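Local coordinates for Two-component insecticidal protein 16 kDa unit (Alcaligenes faecalis, PDB 5V3S) that probably acts as the aegerolysin-family partner of a two-component insecticidal toxin that kills corn rootworm, at residues R14-W19 with G47-E52; F87-Y90 with V96-Y99. All blocks are in the same frame, centred on the assembly; numbering follows the deposited sequence.

Contact 1: residues R14-W19 with G47-E52; sequences RAYAQW and GDKDKE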
# COMPACT_ATOMS: atom_id res chain seq x y z
N ARG A 14 -13.44 18.15 -1.87
CA ARG A 14 -12.38 18.38 -2.85
C ARG A 14 -11.14 17.51 -2.63
O ARG A 14 -10.81 16.68 -3.45
CB ARG A 14 -11.98 19.86 -2.81
CG ARG A 14 -10.81 20.29 -3.66
CD ARG A 14 -10.67 21.82 -3.66
NE ARG A 14 -10.11 22.36 -2.42
CZ ARG A 14 -10.77 23.05 -1.47
NH1 ARG A 14 -12.07 23.33 -1.57
NH2 ARG A 14 -10.10 23.46 -0.40
N ALA A 15 -10.48 17.74 -1.50
CA ALA A 15 -9.31 16.98 -1.07
C ALA A 15 -9.52 15.46 -1.06
O ALA A 15 -8.56 14.70 -1.26
CB ALA A 15 -8.88 17.47 0.31
N TYR A 16 -10.74 15.02 -0.83
CA TYR A 16 -11.03 13.58 -0.68
C TYR A 16 -11.20 12.94 -2.04
O TYR A 16 -11.23 11.71 -2.17
CB TYR A 16 -12.28 13.32 0.17
CG TYR A 16 -12.13 13.49 1.65
CD1 TYR A 16 -10.98 14.03 2.18
CD2 TYR A 16 -13.14 13.10 2.52
CE1 TYR A 16 -10.87 14.21 3.54
CE2 TYR A 16 -13.03 13.32 3.88
CZ TYR A 16 -11.89 13.84 4.38
OH TYR A 16 -11.75 14.05 5.72
N ALA A 17 -11.27 13.79 -3.06
CA ALA A 17 -11.47 13.31 -4.40
C ALA A 17 -10.25 12.57 -4.95
O ALA A 17 -10.37 11.87 -5.93
CB ALA A 17 -11.84 14.48 -5.31
N GLN A 18 -9.07 12.77 -4.36
CA GLN A 18 -7.87 11.95 -4.66
C GLN A 18 -7.67 10.98 -3.50
O GLN A 18 -7.57 11.38 -2.34
CB GLN A 18 -6.67 12.84 -4.89
CG GLN A 18 -5.38 12.08 -5.17
CD GLN A 18 -5.56 11.12 -6.34
OE1 GLN A 18 -6.30 10.14 -6.26
NE2 GLN A 18 -5.00 11.49 -7.48
N TRP A 19 -7.74 9.68 -3.79
CA TRP A 19 -7.77 8.71 -2.72
C TRP A 19 -7.27 7.39 -3.30
O TRP A 19 -7.29 7.17 -4.54
CB TRP A 19 -9.16 8.53 -2.12
CG TRP A 19 -10.12 7.96 -3.13
CD1 TRP A 19 -10.85 8.67 -4.06
CD2 TRP A 19 -10.46 6.57 -3.34
NE1 TRP A 19 -11.60 7.81 -4.83
CE2 TRP A 19 -11.38 6.51 -4.41
CE3 TRP A 19 -10.03 5.37 -2.76
CZ2 TRP A 19 -11.92 5.32 -4.88
CZ3 TRP A 19 -10.59 4.16 -3.22
CH2 TRP A 19 -11.51 4.13 -4.27
N GLY A 47 -12.38 3.02 4.56
CA GLY A 47 -13.80 3.33 4.55
C GLY A 47 -14.25 4.57 5.29
O GLY A 47 -15.45 4.88 5.29
N ASP A 48 -13.36 5.29 5.95
CA ASP A 48 -13.77 6.46 6.71
C ASP A 48 -12.67 7.47 6.68
O ASP A 48 -11.85 7.51 7.53
CB ASP A 48 -14.12 6.13 8.15
CG ASP A 48 -14.68 7.28 8.88
OD1 ASP A 48 -14.71 8.44 8.39
OD2 ASP A 48 -15.16 7.03 9.99
N LYS A 49 -12.70 8.24 5.61
CA LYS A 49 -11.74 9.32 5.38
C LYS A 49 -11.68 10.37 6.48
O LYS A 49 -10.69 11.09 6.56
CB LYS A 49 -11.99 9.95 4.02
CG LYS A 49 -11.81 9.00 2.81
CD LYS A 49 -12.04 9.77 1.51
CE LYS A 49 -12.25 8.86 0.31
NZ LYS A 49 -12.61 9.56 -0.96
N ASP A 50 -12.67 10.43 7.37
CA ASP A 50 -12.59 11.38 8.52
C ASP A 50 -11.83 10.81 9.70
O ASP A 50 -11.56 11.55 10.61
CB ASP A 50 -13.99 11.86 8.98
CG ASP A 50 -14.78 12.66 7.87
OD1 ASP A 50 -14.24 13.46 7.13
OD2 ASP A 50 -16.00 12.47 7.74
N LYS A 51 -11.41 9.53 9.69
CA LYS A 51 -10.76 8.95 10.83
C LYS A 51 -9.23 8.72 10.53
O LYS A 51 -8.85 7.64 10.08
CB LYS A 51 -11.42 7.61 11.25
CG LYS A 51 -12.74 7.70 12.10
CD LYS A 51 -13.38 6.32 12.26
CE LYS A 51 -14.06 6.14 13.63
NZ LYS A 51 -15.20 7.06 13.97
N GLU A 52 -8.43 9.73 10.79
CA GLU A 52 -6.97 9.74 10.45
C GLU A 52 -6.22 8.83 11.39
O GLU A 52 -6.59 8.72 12.58
CB GLU A 52 -6.35 11.16 10.51
CG GLU A 52 -4.81 11.22 10.44
CD GLU A 52 -4.20 12.62 10.20
OE1 GLU A 52 -4.92 13.62 10.42
OE2 GLU A 52 -3.00 12.72 9.80
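The Y16 ring has the aliphatic chain of K49 lying over one face and the carboxylate of D50 at its edge, in the ring plane. K49 CB sits 3.9 Å from the centroid of the Y16 ring in a CH-pi contact displaced toward the rim, and CD follows over CG and CD2, as the two side chains run past each other in opposite directions. Because the K49 chain is extended beyond CG, its ammonium travels back along the tyrosine to the latter's own backbone, where K49 NZ donates to Y16 O at 2.8 Å, tilted 32° from the carbonyl plane. There NZ also meets the W19 indole obliquely, an off-centre cation-pi contact 4.0 Å from the centroid of the W19 five-membered ring. At the far end, Y16 OH donates to D50 OD1 (2.9 Å) on the anti side of the carboxylate. K12 forms a salt bridge with the same OD1, which probably offsets the charge of D50; K42 NZ bonds Y16 OH and K49 O. An Asx turn, D50 N to D48 OD1, overlaps the type I turn D48-K51. The contact packs this surface turn against the N-terminal helical segment, at one end of the aegerolysin beta-sandwich.

Contact 2: residues F87-Y90 with V96-Y99; sequences FSLY and VFEY
Strands 83-91 and 94-103 form a beta hairpin, and here its antiparallel arms are interrupted by a classic beta bulge at V96 and F97, which both face L89. L89 O takes V96 N at 2.9 Å and F97 N only weakly at 3.4 Å; L89 N returns a bond to F97 O. Beyond the bulge the register is regular: S88 and E98 are a non-hydrogen-bonded pair, while F87 and Y99 are joined by two backbone bonds, the shorter being Y99 N to F87 O (2.8 Å).

F87, L89, F97 and Y99 project from the same face. The F87 ring touches both aromatic neighbours, F97 CE1 through CE2 (3.7 Å) and Y99 CD2 through CE1 (3.8 Å). Its plane is inclined 69° to that of F97 and 57° to that of Y99, and both meet it obliquely. F97 CG lies between its own backbone N and carbonyl carbon (chi1 72°), which raises the ring beside L89; L89 CB lies over one face of it, offset toward the rim, in a CH-pi contact, and CD2 reaches CE2. On the other face of the hairpin, S88 OG packs against E98 CG, and a water bridges the hydroxyl to E98 OE2, donating to the carboxylate.

Strands 31-38 and 110-115 flank the hairpin within its sheet, and D111 on the latter takes the Y99 hydroxyl. The aromatic face packs against the opposing sheet: F87 on I22 and I24 of strand 19-27, F97 on I140 and V142 of strand 136-144 and on V123 of strand 121-126. V96, at the bulge, also reaches Y121 and V123.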
# COMPACT_ATOMS: atom_id res chain seq x y z
N PHE A 87 5.46 2.39 1.63
CA PHE A 87 5.66 1.48 2.74
C PHE A 87 6.37 0.27 2.19
O PHE A 87 6.41 0.05 0.98
CB PHE A 87 4.35 1.02 3.44
CG PHE A 87 3.41 0.25 2.56
CD1 PHE A 87 2.53 0.94 1.70
CD2 PHE A 87 3.44 -1.19 2.51
CE1 PHE A 87 1.70 0.24 0.88
CE2 PHE A 87 2.56 -1.89 1.66
CZ PHE A 87 1.71 -1.13 0.84
N SER A 88 6.81 -0.58 3.09
CA SER A 88 7.61 -1.77 2.81
C SER A 88 7.02 -2.98 3.53
O SER A 88 6.31 -2.86 4.50
CB SER A 88 9.11 -1.61 3.14
OG SER A 88 9.73 -0.48 2.46
N LEU A 89 7.23 -4.14 2.95
CA LEU A 89 6.70 -5.35 3.65
C LEU A 89 7.85 -6.27 3.82
O LEU A 89 8.63 -6.49 2.90
CB LEU A 89 5.71 -6.10 2.84
CG LEU A 89 4.94 -7.22 3.50
CD1 LEU A 89 3.94 -6.75 4.49
CD2 LEU A 89 4.25 -8.05 2.46
N TYR A 90 7.89 -6.89 4.98
CA TYR A 90 8.97 -7.80 5.34
C TYR A 90 8.38 -9.19 5.69
O TYR A 90 7.20 -9.33 6.04
CB TYR A 90 9.67 -7.29 6.59
CG TYR A 90 10.36 -6.00 6.38
CD1 TYR A 90 9.64 -4.82 6.36
CD2 TYR A 90 11.71 -5.95 6.18
CE1 TYR A 90 10.27 -3.60 6.08
CE2 TYR A 90 12.34 -4.74 5.90
CZ TYR A 90 11.59 -3.57 5.87
OH TYR A 90 12.30 -2.38 5.64
N VAL A 96 10.63 -7.95 1.40
CA VAL A 96 9.94 -8.60 0.32
C VAL A 96 9.64 -7.58 -0.80
O VAL A 96 9.99 -7.86 -1.96
CB VAL A 96 8.70 -9.27 0.86
CG1 VAL A 96 7.86 -9.88 -0.26
CG2 VAL A 96 9.17 -10.30 1.92
N PHE A 97 9.05 -6.45 -0.46
CA PHE A 97 8.77 -5.34 -1.48
C PHE A 97 8.75 -3.96 -0.86
O PHE A 97 8.66 -3.77 0.33
CB PHE A 97 7.52 -5.53 -2.35
CG PHE A 97 6.17 -5.35 -1.64
CD1 PHE A 97 5.66 -4.13 -1.32
CD2 PHE A 97 5.36 -6.46 -1.36
CE1 PHE A 97 4.40 -3.99 -0.74
CE2 PHE A 97 4.13 -6.33 -0.79
CZ PHE A 97 3.64 -5.08 -0.45
N GLU A 98 8.95 -2.99 -1.72
CA GLU A 98 8.82 -1.57 -1.40
C GLU A 98 7.76 -1.07 -2.36
O GLU A 98 7.72 -1.49 -3.56
CB GLU A 98 10.13 -0.84 -1.62
CG GLU A 98 11.20 -1.24 -0.59
CD GLU A 98 12.59 -0.82 -1.01
OE1 GLU A 98 12.92 -0.73 -2.22
OE2 GLU A 98 13.31 -0.51 -0.12
N TYR A 99 6.79 -0.31 -1.80
CA TYR A 99 5.79 0.28 -2.64
C TYR A 99 5.79 1.83 -2.50
O TYR A 99 6.10 2.34 -1.43
CB TYR A 99 4.41 -0.30 -2.30
CG TYR A 99 3.33 0.18 -3.24
CD1 TYR A 99 3.37 -0.17 -4.63
CD2 TYR A 99 2.34 1.04 -2.78
CE1 TYR A 99 2.37 0.30 -5.49
CE2 TYR A 99 1.35 1.45 -3.60
CZ TYR A 99 1.38 1.10 -4.96
OH TYR A 99 0.38 1.64 -5.75
O HOH W 1 12.51 -0.20 2.64

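How the contacts relate
From the N terminus, helix 10-16 leads into strand 19-27, and contact 1 closes a long loop of chain, mostly strand, when 47-52 returns to the segment 14-19. The chain then passes through strand 68-74 before contact 2 closes a much shorter loop, the turn between strands 83-91 and 94-103. The two follow in series, neither nesting nor crossing, on opposite sides of the chain's centre with centres about 24 Å apart and nearest atoms about 10 Å apart. Contact 1 ties the N-terminal helix to the connection between strands 40-44 and 52-53 of the six-stranded sheet; contact 2 joins neighbouring strands within the five-stranded sheet. Strand 19-27, which starts at contact 1, packs on contact 2.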